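Local coordinates for protein glutaconate CoA-transferase subunit A (Acidaminococcus fermentans, PDB 1POI) that transfers the coenzyme A group from acetyl-CoA to glutaconate or (R)-2-hydroxyglutarate, a step in the fermentation of glutamate, at residues A11-S16 / C233-V238; Q181-G186 / E218-D223; D254-F259 / I300-V305; C277-F282 / L291-A296. One frame throughout, in Å; residues are numbered along the deposited sequence.

Contact 1 (A11-S16 / C233-V238)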
loop_
_atom_site.group_PDB
_atom_site.type_symbol
_atom_site.label_atom_id
_atom_site.label_comp_id
_atom_site.label_asym_id
_atom_site.label_seq_id
_atom_site.Cartn_x
_atom_site.Cartn_y
_atom_site.Cartn_z
ATOM N N ALA A 11 10.437 11.842 -33.890
ATOM C CA ALA A 11 11.026 12.647 -34.955
ATOM C C ALA A 11 12.205 13.470 -34.459
ATOM O O ALA A 11 13.223 13.598 -35.140
ATOM C CB ALA A 11 9.984 13.562 -35.532
ATOM N N LYS A 12 12.028 14.062 -33.283
ATOM C CA LYS A 12 13.048 14.887 -32.664
ATOM C C LYS A 12 14.248 14.110 -32.134
ATOM O O LYS A 12 15.380 14.409 -32.503
ATOM C CB LYS A 12 12.424 15.725 -31.553
ATOM C CG LYS A 12 13.378 16.673 -30.888
ATOM C CD LYS A 12 12.617 17.668 -30.016
ATOM C CE LYS A 12 13.552 18.694 -29.357
ATOM N NZ LYS A 12 12.786 19.761 -28.630
ATOM N N TYR A 13 14.019 13.078 -31.328
ATOM C CA TYR A 13 15.134 12.325 -30.743
ATOM C C TYR A 13 15.630 11.085 -31.472
ATOM O O TYR A 13 16.618 10.494 -31.031
ATOM C CB TYR A 13 14.832 11.972 -29.287
ATOM C CG TYR A 13 14.435 13.159 -28.469
ATOM C CD1 TYR A 13 15.400 14.023 -27.951
ATOM C CD2 TYR A 13 13.104 13.475 -28.277
ATOM C CE1 TYR A 13 15.047 15.186 -27.263
ATOM C CE2 TYR A 13 12.731 14.638 -27.586
ATOM C CZ TYR A 13 13.713 15.484 -27.087
ATOM O OH TYR A 13 13.367 16.638 -26.413
ATOM N N VAL A 14 14.951 10.635 -32.528
ATOM C CA VAL A 14 15.438 9.451 -33.241
ATOM C C VAL A 14 15.733 9.857 -34.672
ATOM O O VAL A 14 14.995 10.672 -35.260
ATOM C CB VAL A 14 14.447 8.261 -33.191
ATOM C CG1 VAL A 14 15.198 6.918 -33.386
ATOM C CG2 VAL A 14 13.722 8.251 -31.851
ATOM N N HIS A 15 16.829 9.311 -35.213
ATOM C CA HIS A 15 17.326 9.632 -36.561
ATOM C C HIS A 15 17.984 8.412 -37.161
ATOM O O HIS A 15 18.561 7.593 -36.436
ATOM C CB HIS A 15 18.436 10.708 -36.486
ATOM C CG HIS A 15 18.089 11.890 -35.635
ATOM N ND1 HIS A 15 17.210 12.872 -36.042
ATOM C CD2 HIS A 15 18.450 12.214 -34.372
ATOM C CE1 HIS A 15 17.034 13.745 -35.065
ATOM N NE2 HIS A 15 17.775 13.368 -34.039
ATOM N N SER A 16 17.958 8.315 -38.485
ATOM C CA SER A 16 18.613 7.202 -39.156
ATOM C C SER A 16 20.092 7.338 -38.786
ATOM O O SER A 16 20.550 8.442 -38.462
ATOM C CB SER A 16 18.439 7.313 -40.667
ATOM O OG SER A 16 17.086 7.525 -41.007
ATOM N N CYS A 233 17.611 12.250 -16.682
ATOM C CA CYS A 233 17.997 11.303 -17.731
ATOM C C CYS A 233 16.963 11.099 -18.819
ATOM O O CYS A 233 17.229 10.406 -19.789
ATOM C CB CYS A 233 18.286 9.934 -17.119
ATOM S SG CYS A 233 19.452 9.934 -15.750
ATOM N N VAL A 234 15.804 11.722 -18.672
ATOM C CA VAL A 234 14.701 11.544 -19.597
ATOM C C VAL A 234 14.347 12.790 -20.414
ATOM O O VAL A 234 14.079 13.859 -19.848
ATOM C CB VAL A 234 13.467 11.072 -18.783
ATOM C CG1 VAL A 234 12.196 11.122 -19.608
ATOM C CG2 VAL A 234 13.725 9.681 -18.228
ATOM N N ASP A 235 14.266 12.633 -21.741
ATOM C CA ASP A 235 13.943 13.751 -22.647
ATOM C C ASP A 235 12.515 13.851 -23.146
ATOM O O ASP A 235 11.968 14.950 -23.210
ATOM C CB ASP A 235 14.873 13.726 -23.835
ATOM C CG ASP A 235 16.267 13.856 -23.423
ATOM O OD1 ASP A 235 16.616 14.995 -23.040
ATOM O OD2 ASP A 235 16.982 12.819 -23.419
ATOM N N ALA A 236 11.954 12.721 -23.579
ATOM C CA ALA A 236 10.563 12.677 -24.077
ATOM C C ALA A 236 9.669 11.687 -23.314
ATOM O O ALA A 236 10.001 10.497 -23.212
ATOM C CB ALA A 236 10.538 12.326 -25.570
ATOM N N VAL A 237 8.566 12.194 -22.766
ATOM C CA VAL A 237 7.573 11.385 -22.047
ATOM C C VAL A 237 6.337 11.326 -22.932
ATOM O O VAL A 237 5.775 12.364 -23.284
ATOM C CB VAL A 237 7.154 11.995 -20.682
ATOM C CG1 VAL A 237 5.966 11.244 -20.137
ATOM C CG2 VAL A 237 8.272 11.886 -19.678
ATOM N N VAL A 238 5.922 10.116 -23.291
ATOM C CA VAL A 238 4.750 9.925 -24.153
ATOM C C VAL A 238 3.690 8.990 -23.537
ATOM O O VAL A 238 3.990 7.853 -23.165
ATOM C CB VAL A 238 5.173 9.326 -25.536
ATOM C CG1 VAL A 238 3.993 9.289 -26.473
ATOM C CG2 VAL A 238 6.326 10.111 -26.145
#
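The ring of Tyr13 lies between two aliphatic groups, Asp235 CB over one face and the CG methylene of its own neighbour Lys12 over the other. The lysine carbon sits above the middle of the ring, whereas Asp235 CB is displaced toward the rim and comes nearest at Tyr13 CE1, 3.7 Å away. This is a CH-pi contact, with Asp235 CB 4.1 Å from the centroid of the Tyr13 ring and 25° off its normal. Beyond it the carboxylate of Asp235 is turned only 24° from the ring plane. Ala236 adds a methyl that arrives obliquely, its CB lying 3.8 Å from Tyr13 CE2.

Tyr13 closes helix 6-13, and Val14 is the first residue to leave helical geometry. The CG of Tyr13 stands beside the backbone N and anti to the carbonyl carbon (chi1 -52°), which carries the ring out to where strand 236-239 begins. That strand borders the parallel, Rossmann-like sheet within this chain. The ring also packs on Ile208 of the adjacent strand 206-211 and on Met4, so it bridges the helix end and the sheet edge. With an alanine in place of Tyr13, Asp235 CB and the Ala236 methyl would probably lose their aromatic cover, and a gap is likely to open between helix and strand.

No hydrogen bond crosses this interface. Asp235 turns its acid elsewhere, OD2 accepting from Thr207 N, and offers the tyrosine only its methylene. The cohesion between the two segments is therefore that of carbon against ring, while the charge serves the neighbouring strand.

Contact 2 (Q181-G186 / E218-D223)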
loop_
_atom_site.group_PDB
_atom_site.type_symbol
_atom_site.label_atom_id
_atom_site.label_comp_id
_atom_site.label_asym_id
_atom_site.label_seq_id
_atom_site.Cartn_x
_atom_site.Cartn_y
_atom_site.Cartn_z
ATOM N N GLN A 181 4.369 4.224 -15.166
ATOM C CA GLN A 181 4.048 5.610 -14.787
ATOM C C GLN A 181 5.265 6.523 -14.959
ATOM O O GLN A 181 6.422 6.083 -14.790
ATOM C CB GLN A 181 3.586 5.692 -13.326
ATOM C CG GLN A 181 2.468 4.752 -12.928
ATOM C CD GLN A 181 2.300 4.699 -11.434
ATOM O OE1 GLN A 181 3.123 4.104 -10.734
ATOM N NE2 GLN A 181 1.251 5.340 -10.926
ATOM N N ALA A 182 4.997 7.784 -15.269
ATOM C CA ALA A 182 6.041 8.778 -15.461
ATOM C C ALA A 182 5.438 10.141 -15.178
ATOM O O ALA A 182 4.215 10.293 -15.174
ATOM C CB ALA A 182 6.582 8.716 -16.871
ATOM N N SER A 183 6.284 11.097 -14.822
ATOM C CA SER A 183 5.829 12.453 -14.525
ATOM C C SER A 183 6.140 13.393 -15.700
ATOM O O SER A 183 6.866 13.015 -16.646
ATOM C CB SER A 183 6.530 12.965 -13.262
ATOM O OG SER A 183 7.886 12.525 -13.217
ATOM N N PRO A 184 5.581 14.614 -15.687
ATOM C CA PRO A 184 5.897 15.496 -16.805
ATOM C C PRO A 184 7.391 15.878 -16.820
ATOM O O PRO A 184 7.908 16.305 -17.838
ATOM C CB PRO A 184 5.009 16.702 -16.535
ATOM C CG PRO A 184 3.827 16.081 -15.902
ATOM C CD PRO A 184 4.463 15.163 -14.910
ATOM N N ASP A 185 8.084 15.743 -15.698
ATOM C CA ASP A 185 9.493 16.087 -15.680
ATOM C C ASP A 185 10.393 14.928 -16.010
ATOM O O ASP A 185 11.609 15.034 -15.867
ATOM C CB ASP A 185 9.918 16.725 -14.353
ATOM C CG ASP A 185 9.936 15.748 -13.173
ATOM O OD1 ASP A 185 10.093 14.518 -13.341
ATOM O OD2 ASP A 185 9.798 16.249 -12.042
ATOM N N GLY A 186 9.802 13.796 -16.371
ATOM C CA GLY A 186 10.619 12.649 -16.730
ATOM C C GLY A 186 10.875 11.599 -15.670
ATOM O O GLY A 186 11.535 10.597 -15.974
ATOM N N GLU A 218 4.327 16.318 -8.087
ATOM C CA GLU A 218 4.074 16.247 -6.650
ATOM C C GLU A 218 3.770 14.797 -6.229
ATOM O O GLU A 218 4.384 14.275 -5.307
ATOM C CB GLU A 218 2.938 17.180 -6.219
ATOM C CG GLU A 218 2.417 16.835 -4.814
ATOM C CD GLU A 218 1.691 17.980 -4.107
ATOM O OE1 GLU A 218 0.698 18.512 -4.661
ATOM O OE2 GLU A 218 2.108 18.330 -2.973
ATOM N N GLU A 219 2.909 14.128 -6.987
ATOM C CA GLU A 219 2.503 12.753 -6.727
ATOM C C GLU A 219 3.597 11.670 -6.767
ATOM O O GLU A 219 3.713 10.851 -5.854
ATOM C CB GLU A 219 1.382 12.390 -7.706
ATOM C CG GLU A 219 0.786 11.007 -7.524
ATOM C CD GLU A 219 0.134 10.814 -6.164
ATOM O OE1 GLU A 219 -0.229 11.809 -5.490
ATOM O OE2 GLU A 219 -0.016 9.644 -5.765
ATOM N N ILE A 220 4.379 11.645 -7.833
ATOM C CA ILE A 220 5.425 10.637 -8.013
ATOM C C ILE A 220 6.578 10.723 -7.001
ATOM O O ILE A 220 7.424 9.822 -6.899
ATOM C CB ILE A 220 5.944 10.673 -9.493
ATOM C CG1 ILE A 220 6.665 9.381 -9.847
ATOM C CG2 ILE A 220 6.875 11.831 -9.706
ATOM C CD1 ILE A 220 6.603 9.054 -11.330
ATOM N N ARG A 221 6.594 11.804 -6.235
ATOM C CA ARG A 221 7.629 11.998 -5.244
ATOM C C ARG A 221 7.163 11.613 -3.858
ATOM O O ARG A 221 7.990 11.419 -2.964
ATOM C CB ARG A 221 8.098 13.439 -5.261
ATOM C CG ARG A 221 8.895 13.752 -6.479
ATOM C CD ARG A 221 8.791 15.211 -6.867
ATOM N NE ARG A 221 9.261 15.360 -8.243
ATOM C CZ ARG A 221 10.523 15.181 -8.613
ATOM N NH1 ARG A 221 11.447 14.866 -7.709
ATOM N NH2 ARG A 221 10.849 15.226 -9.893
ATOM N N ARG A 222 5.844 11.489 -3.685
ATOM C CA ARG A 222 5.245 11.097 -2.407
ATOM C C ARG A 222 5.931 9.857 -1.795
ATOM O O ARG A 222 5.943 9.697 -0.579
ATOM C CB ARG A 222 3.737 10.853 -2.574
ATOM C CG ARG A 222 2.835 11.947 -2.008
ATOM C CD ARG A 222 3.113 13.301 -2.627
ATOM N NE ARG A 222 2.348 14.384 -2.001
ATOM C CZ ARG A 222 1.041 14.588 -2.167
ATOM N NH1 ARG A 222 0.322 13.785 -2.948
ATOM N NH2 ARG A 222 0.434 15.571 -1.509
ATOM N N ASP A 223 6.458 8.967 -2.630
ATOM C CA ASP A 223 7.173 7.794 -2.154
ATOM C C ASP A 223 8.367 7.585 -3.094
ATOM O O ASP A 223 8.333 6.754 -3.999
ATOM C CB ASP A 223 6.267 6.561 -2.120
ATOM C CG ASP A 223 7.010 5.285 -1.679
ATOM O OD1 ASP A 223 8.221 5.328 -1.360
ATOM O OD2 ASP A 223 6.369 4.224 -1.645
#
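Two carboxylates grip Arg221 NH2, that of Asp185 and an acidic side chain from the chain of another protein in the assembly. The bond to Asp185 OD2 is short, 2.6 Å from Arg221 NH2, and bent to 144° at the hydrogen. It forms at the edge of the guanidinium, close to its plane, and uses the syn side of the carboxylate oxygen. The two flat groups are turned 72° against each other, and one N-H makes the link rather than a paired, fork-like bridge. The arginine chain runs extended from CG to NE, which lets its charged end meet an aspartate approaching from the opposite direction. Asp185 has a further hold, because its OD1 is hydrogen-bonded to Thr187 OG1.

Asp185 owes its place to a type I beta turn from Ser183 to Gly186, closed by Gly186 N donating to Ser183 O over 3.1 Å. The turn follows strand 181-182, the middle strand of a small mixed sheet, and ends on a glycine with positive phi.

Beside the salt bridge the contact becomes apolar. Ile220 faces the turn with both of its branches: CG2 meets Ser183 CB at 3.7 Å, and CD1 reaches the backbone at Ala182 C, 4.2 Å away. Ile215 packs against the same isoleucine. Away from the turn, Arg222 joins Glu218 and Glu219 of the weakly bonded helix 217-221 in a charged network, with a weak 3.3 Å bond from Arg222 NH1 to Glu219 OE1. Arg222 NH2 also pairs with Glu218 of a third subunit, another copy of this protein.

Contact 3 (D254-F259 / I300-V305)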
loop_
_atom_site.group_PDB
_atom_site.type_symbol
_atom_site.label_atom_id
_atom_site.label_comp_id
_atom_site.label_asym_id
_atom_site.label_seq_id
_atom_site.Cartn_x
_atom_site.Cartn_y
_atom_site.Cartn_z
ATOM N N ASP A 254 -1.287 -8.970 -19.479
ATOM C CA ASP A 254 -0.571 -10.152 -19.915
ATOM C C ASP A 254 -0.307 -10.141 -21.441
ATOM O O ASP A 254 -0.898 -9.325 -22.178
ATOM C CB ASP A 254 -1.450 -11.327 -19.518
ATOM C CG ASP A 254 -0.671 -12.582 -19.278
ATOM O OD1 ASP A 254 0.466 -12.683 -19.779
ATOM O OD2 ASP A 254 -1.204 -13.478 -18.578
ATOM N N TYR A 255 0.569 -11.018 -21.937
ATOM C CA TYR A 255 0.814 -11.021 -23.368
ATOM C C TYR A 255 -0.424 -11.440 -24.131
ATOM O O TYR A 255 -1.259 -12.173 -23.625
ATOM C CB TYR A 255 2.021 -11.865 -23.796
ATOM C CG TYR A 255 2.306 -13.163 -23.066
ATOM C CD1 TYR A 255 1.298 -14.047 -22.698
ATOM C CD2 TYR A 255 3.611 -13.489 -22.714
ATOM C CE1 TYR A 255 1.589 -15.223 -21.986
ATOM C CE2 TYR A 255 3.914 -14.657 -22.009
ATOM C CZ TYR A 255 2.901 -15.515 -21.644
ATOM O OH TYR A 255 3.233 -16.649 -20.927
ATOM N N ASP A 256 -0.541 -10.948 -25.351
ATOM C CA ASP A 256 -1.659 -11.241 -26.219
ATOM C C ASP A 256 -1.234 -12.395 -27.097
ATOM O O ASP A 256 -0.778 -12.188 -28.209
ATOM C CB ASP A 256 -1.959 -10.015 -27.070
ATOM C CG ASP A 256 -3.248 -10.129 -27.804
ATOM O OD1 ASP A 256 -3.469 -11.182 -28.423
ATOM O OD2 ASP A 256 -4.053 -9.172 -27.776
ATOM N N ASN A 257 -1.395 -13.614 -26.600
ATOM C CA ASN A 257 -1.016 -14.827 -27.319
ATOM C C ASN A 257 -1.605 -15.075 -28.700
ATOM O O ASN A 257 -0.952 -15.697 -29.545
ATOM C CB ASN A 257 -1.252 -16.042 -26.465
ATOM C CG ASN A 257 -0.020 -16.861 -26.335
ATOM O OD1 ASN A 257 0.049 -17.951 -26.890
ATOM N ND2 ASN A 257 0.946 -16.388 -25.548
ATOM N N PRO A 258 -2.900 -14.752 -28.901
ATOM C CA PRO A 258 -3.467 -14.972 -30.240
ATOM C C PRO A 258 -2.665 -14.094 -31.222
ATOM O O PRO A 258 -2.117 -14.579 -32.224
ATOM C CB PRO A 258 -4.898 -14.468 -30.081
ATOM C CG PRO A 258 -5.219 -14.835 -28.672
ATOM C CD PRO A 258 -3.966 -14.448 -27.923
ATOM N N PHE A 259 -2.537 -12.810 -30.877
ATOM C CA PHE A 259 -1.792 -11.849 -31.685
ATOM C C PHE A 259 -0.365 -12.341 -31.974
ATOM O O PHE A 259 0.038 -12.418 -33.128
ATOM C CB PHE A 259 -1.751 -10.512 -30.976
ATOM C CG PHE A 259 -1.288 -9.393 -31.836
ATOM C CD1 PHE A 259 0.030 -9.332 -32.275
ATOM C CD2 PHE A 259 -2.168 -8.375 -32.200
ATOM C CE1 PHE A 259 0.469 -8.268 -33.067
ATOM C CE2 PHE A 259 -1.740 -7.303 -32.994
ATOM C CZ PHE A 259 -0.422 -7.250 -33.427
ATOM N N ILE A 300 -9.221 -5.462 -22.285
ATOM C CA ILE A 300 -9.717 -5.748 -20.934
ATOM C C ILE A 300 -9.417 -7.187 -20.518
ATOM O O ILE A 300 -9.012 -7.443 -19.384
ATOM C CB ILE A 300 -11.230 -5.536 -20.854
ATOM C CG1 ILE A 300 -11.546 -4.045 -20.977
ATOM C CG2 ILE A 300 -11.773 -6.119 -19.566
ATOM C CD1 ILE A 300 -13.012 -3.687 -20.768
ATOM N N ASN A 301 -9.566 -8.126 -21.440
ATOM C CA ASN A 301 -9.319 -9.526 -21.111
ATOM C C ASN A 301 -7.865 -9.913 -21.032
ATOM O O ASN A 301 -7.531 -11.092 -21.009
ATOM C CB ASN A 301 -10.059 -10.447 -22.083
ATOM C CG ASN A 301 -11.531 -10.096 -22.203
ATOM O OD1 ASN A 301 -12.193 -10.494 -23.156
ATOM N ND2 ASN A 301 -12.050 -9.333 -21.242
ATOM N N LEU A 302 -6.992 -8.920 -21.024
ATOM C CA LEU A 302 -5.562 -9.179 -20.944
ATOM C C LEU A 302 -5.072 -8.751 -19.572
ATOM O O LEU A 302 -3.943 -9.047 -19.187
ATOM C CB LEU A 302 -4.817 -8.405 -22.040
ATOM C CG LEU A 302 -4.742 -9.011 -23.452
ATOM C CD1 LEU A 302 -4.087 -8.040 -24.422
ATOM C CD2 LEU A 302 -3.947 -10.298 -23.429
ATOM N N LYS A 303 -5.937 -8.081 -18.825
ATOM C CA LYS A 303 -5.573 -7.599 -17.512
ATOM C C LYS A 303 -5.097 -8.638 -16.509
ATOM O O LYS A 303 -5.506 -9.800 -16.516
ATOM C CB LYS A 303 -6.691 -6.739 -16.929
ATOM C CG LYS A 303 -6.869 -5.439 -17.723
ATOM C CD LYS A 303 -7.952 -4.527 -17.160
ATOM C CE LYS A 303 -8.205 -3.387 -18.132
ATOM N NZ LYS A 303 -9.426 -2.598 -17.800
ATOM N N VAL A 304 -4.161 -8.205 -15.682
ATOM C CA VAL A 304 -3.564 -9.031 -14.647
ATOM C C VAL A 304 -4.549 -9.227 -13.475
ATOM O O VAL A 304 -5.339 -8.323 -13.152
ATOM C CB VAL A 304 -2.221 -8.351 -14.195
ATOM C CG1 VAL A 304 -2.070 -8.282 -12.679
ATOM C CG2 VAL A 304 -1.053 -9.044 -14.840
ATOM N N VAL A 305 -4.540 -10.422 -12.883
ATOM C CA VAL A 305 -5.400 -10.743 -11.734
ATOM C C VAL A 305 -4.553 -10.562 -10.476
ATOM O O VAL A 305 -3.536 -11.268 -10.301
ATOM C CB VAL A 305 -5.902 -12.224 -11.795
ATOM C CG1 VAL A 305 -6.678 -12.586 -10.518
ATOM C CG2 VAL A 305 -6.779 -12.446 -13.054
#
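Asp254 and Leu302 bring the two backbones together, their CA atoms 5.2 Å apart. A single hydrogen bond joins the main chains: Asp254 N donates to Leu302 O over 2.7 Å and is nearly straight, 160° at the hydrogen. The carbonyl is placed by a type I beta turn from Ile300 to Lys303, which follows helix 296-300 and is closed by Lys303 N on Ile300 O. The other segment leads into helix 257-266, with Asp256 as its N-cap. Asp256 OD1 accepts from Phe259 N at 3.1 Å, meeting the first turn of that helix.

Among the side chains Leu302 does the filling, a buried side chain packed against the bend before the helix. Its two methyls divide the work. CD2 lies close to the peptide oxygens of Asp254 and Tyr255, 3.3 Å from Tyr255 O, while CD1 rests against the capping residue, 3.5 Å from Asp256 OD2. The leucine and this aspartate cross at about a right angle. The same carboxylate is satisfied by other groups, since OD1 pairs with Arg298 and OD2 is hydrogen-bonded to His245 NE2. The cap is thus fixed by charge and by histidine on its polar side, with the leucine against its flank.

Asp254 is equally committed. Its OD2 accepts from His311 N and forms a salt bridge with a basic side chain from the chain of another protein, tying the loop to that partner. With CG anti to the backbone N and beside the carbonyl carbon (chi1 -153°), the carboxylate leans toward the next peptide, where Asp254 OD1 takes Tyr255 N at 2.7 Å.

Contact 4 (C277-F282 / L291-A296)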
loop_
_atom_site.group_PDB
_atom_site.type_symbol
_atom_site.label_atom_id
_atom_site.label_comp_id
_atom_site.label_asym_id
_atom_site.label_seq_id
_atom_site.Cartn_x
_atom_site.Cartn_y
_atom_site.Cartn_z
ATOM N N CYS A 277 2.431 -5.800 -41.944
ATOM C CA CYS A 277 2.889 -4.459 -41.598
ATOM C C CYS A 277 2.053 -3.363 -42.216
ATOM O O CYS A 277 1.793 -2.354 -41.558
ATOM C CB CYS A 277 4.357 -4.238 -41.943
ATOM S SG CYS A 277 5.506 -5.172 -40.944
ATOM N N LYS A 278 1.643 -3.521 -43.473
ATOM C CA LYS A 278 0.831 -2.479 -44.090
ATOM C C LYS A 278 -0.476 -2.217 -43.315
ATOM O O LYS A 278 -0.894 -1.068 -43.167
ATOM C CB LYS A 278 0.515 -2.784 -45.553
ATOM C CG LYS A 278 -0.322 -1.666 -46.154
ATOM C CD LYS A 278 -0.599 -1.802 -47.628
ATOM C CE LYS A 278 -1.418 -0.600 -48.063
ATOM N NZ LYS A 278 -1.448 -0.415 -49.541
ATOM N N GLU A 279 -1.082 -3.283 -42.795
ATOM C CA GLU A 279 -2.324 -3.196 -42.034
ATOM C C GLU A 279 -2.178 -2.657 -40.618
ATOM O O GLU A 279 -2.888 -1.728 -40.224
ATOM C CB GLU A 279 -2.969 -4.571 -41.967
ATOM C CG GLU A 279 -4.211 -4.639 -41.107
ATOM C CD GLU A 279 -4.705 -6.064 -40.937
ATOM O OE1 GLU A 279 -3.948 -6.997 -41.286
ATOM O OE2 GLU A 279 -5.845 -6.253 -40.459
ATOM N N TRP A 280 -1.271 -3.259 -39.852
ATOM C CA TRP A 280 -1.044 -2.865 -38.451
ATOM C C TRP A 280 -0.154 -1.636 -38.200
ATOM O O TRP A 280 -0.388 -0.874 -37.247
ATOM C CB TRP A 280 -0.528 -4.067 -37.655
ATOM C CG TRP A 280 -1.572 -5.129 -37.503
ATOM C CD1 TRP A 280 -1.716 -6.249 -38.262
ATOM C CD2 TRP A 280 -2.692 -5.102 -36.613
ATOM N NE1 TRP A 280 -2.868 -6.908 -37.920
ATOM C CE2 TRP A 280 -3.485 -6.229 -36.909
ATOM C CE3 TRP A 280 -3.103 -4.229 -35.593
ATOM C CZ2 TRP A 280 -4.661 -6.509 -36.229
ATOM C CZ3 TRP A 280 -4.283 -4.511 -34.915
ATOM C CH2 TRP A 280 -5.045 -5.643 -35.241
ATOM N N VAL A 281 0.840 -1.430 -39.065
ATOM C CA VAL A 281 1.756 -0.310 -38.928
ATOM C C VAL A 281 1.497 0.883 -39.850
ATOM O O VAL A 281 0.942 1.918 -39.438
ATOM C CB VAL A 281 3.200 -0.771 -39.148
ATOM C CG1 VAL A 281 4.160 0.363 -38.847
ATOM C CG2 VAL A 281 3.502 -1.981 -38.280
ATOM N N PHE A 282 1.838 0.696 -41.121
ATOM C CA PHE A 282 1.740 1.757 -42.111
ATOM C C PHE A 282 0.370 2.345 -42.368
ATOM O O PHE A 282 0.249 3.548 -42.595
ATOM C CB PHE A 282 2.423 1.311 -43.388
ATOM C CG PHE A 282 3.828 0.812 -43.160
ATOM C CD1 PHE A 282 4.822 1.676 -42.686
ATOM C CD2 PHE A 282 4.150 -0.530 -43.368
ATOM C CE1 PHE A 282 6.101 1.217 -42.419
ATOM C CE2 PHE A 282 5.450 -1.011 -43.097
ATOM C CZ PHE A 282 6.426 -0.137 -42.624
ATOM N N LEU A 291 -5.230 0.807 -30.847
ATOM C CA LEU A 291 -6.065 0.368 -29.726
ATOM C C LEU A 291 -7.487 0.103 -30.182
ATOM O O LEU A 291 -8.082 -0.941 -29.867
ATOM C CB LEU A 291 -6.052 1.407 -28.597
ATOM C CG LEU A 291 -4.669 1.608 -27.965
ATOM C CD1 LEU A 291 -4.764 2.623 -26.858
ATOM C CD2 LEU A 291 -4.091 0.283 -27.441
ATOM N N ASN A 292 -8.021 1.029 -30.967
ATOM C CA ASN A 292 -9.371 0.886 -31.448
ATOM C C ASN A 292 -9.529 -0.308 -32.379
ATOM O O ASN A 292 -10.492 -1.067 -32.277
ATOM C CB ASN A 292 -9.836 2.195 -32.046
ATOM C CG ASN A 292 -10.238 3.184 -30.986
ATOM O OD1 ASN A 292 -10.393 2.818 -29.830
ATOM N ND2 ASN A 292 -10.429 4.432 -31.362
ATOM N N LYS A 293 -8.524 -0.533 -33.212
ATOM C CA LYS A 293 -8.540 -1.657 -34.136
ATOM C C LYS A 293 -8.700 -2.913 -33.305
ATOM O O LYS A 293 -9.514 -3.766 -33.627
ATOM C CB LYS A 293 -7.227 -1.710 -34.922
ATOM C CG LYS A 293 -7.138 -2.842 -35.912
ATOM C CD LYS A 293 -6.885 -2.345 -37.340
ATOM C CE LYS A 293 -7.013 -3.492 -38.340
ATOM N NZ LYS A 293 -6.044 -4.595 -38.018
ATOM N N LEU A 294 -7.926 -3.013 -32.230
ATOM C CA LEU A 294 -7.982 -4.154 -31.321
ATOM C C LEU A 294 -9.361 -4.297 -30.668
ATOM O O LEU A 294 -9.908 -5.401 -30.602
ATOM C CB LEU A 294 -6.919 -4.027 -30.238
ATOM C CG LEU A 294 -5.498 -4.292 -30.712
ATOM C CD1 LEU A 294 -4.562 -4.030 -29.582
ATOM C CD2 LEU A 294 -5.346 -5.723 -31.216
ATOM N N GLY A 295 -9.933 -3.191 -30.204
ATOM C CA GLY A 295 -11.246 -3.262 -29.592
ATOM C C GLY A 295 -11.148 -3.320 -28.082
ATOM O O GLY A 295 -10.217 -3.937 -27.545
ATOM N N ALA A 296 -12.144 -2.714 -27.421
ATOM C CA ALA A 296 -12.248 -2.619 -25.967
ATOM C C ALA A 296 -12.121 -3.927 -25.216
ATOM O O ALA A 296 -11.093 -4.168 -24.585
ATOM C CB ALA A 296 -13.546 -1.921 -25.566
#
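Lys293 NZ is held by two neighbours on the facing helix, the carboxylate of Glu279 and the indole of Trp280. It donates to Glu279 OE2 at 3.0 Å, reaching that oxygen from above the carboxylate plane. At the same time the ammonium stands over the six-membered ring of Trp280, 3.1 Å from the centroid and 20° off the normal, a cation-pi contact. Glu279 CG lies over the same indole face, toward the rim, and thus shares that face with the cation. Further back along the lysine, CG passes 3.5 Å from Trp280 CZ3. The lysine starts with CG anti to the backbone N (chi1 180°) and then bends at chi2 and chi4, which brings its ammonium over the ring. Leu294 joins from the next position, its CD2 4.0 Å from Trp280 CZ3.

These residues connect two consecutive helices, 270-282 and 287-294, separated by a short link, on the surface of the chain. A serine in place of Trp280 would probably leave the Lys293 ammonium with Glu279 as its one partner across the contact and strip Leu294 of its aromatic neighbour.

The indole is itself positioned by other rings: Phe259 meets it edge-to-face and Phe276 packs against it. The helix that carries it widens into a pi-type turn at 278-282, where Cys277 O accepts from both Val281 N and Phe282 N, one on each face of its plane. Helix 287-294 ends just before Gly295, which has positive phi and also stands at the N-cap of helix 296-300. In the last turn of helix 287-294, Asn292 OD1 accepts from Thr297 N of a second subunit.

The four contacts fall into two pairs. Contact 2 lies within the chain span bounded by contact 1, and the two, centres about 19 Å apart, touch where Val234 CG2 meets Gly186 O at 3.3 Å; both belong to the coenzyme A transferase family region, at one border of its parallel sheet and the small mixed sheet beside it. Contacts 3 and 4 come later, about 16 Å apart by their centres, in the helical C-terminal part. There contact 4 lies between the segments of contact 3, and Phe259 CE2 packs 4.2 Å from Trp280 CZ3. The centres of contacts 1 and 3 are about 29 Å apart. All four contacts border other chains, contact 1 through Cys233, so the same elements shape fold and assembly.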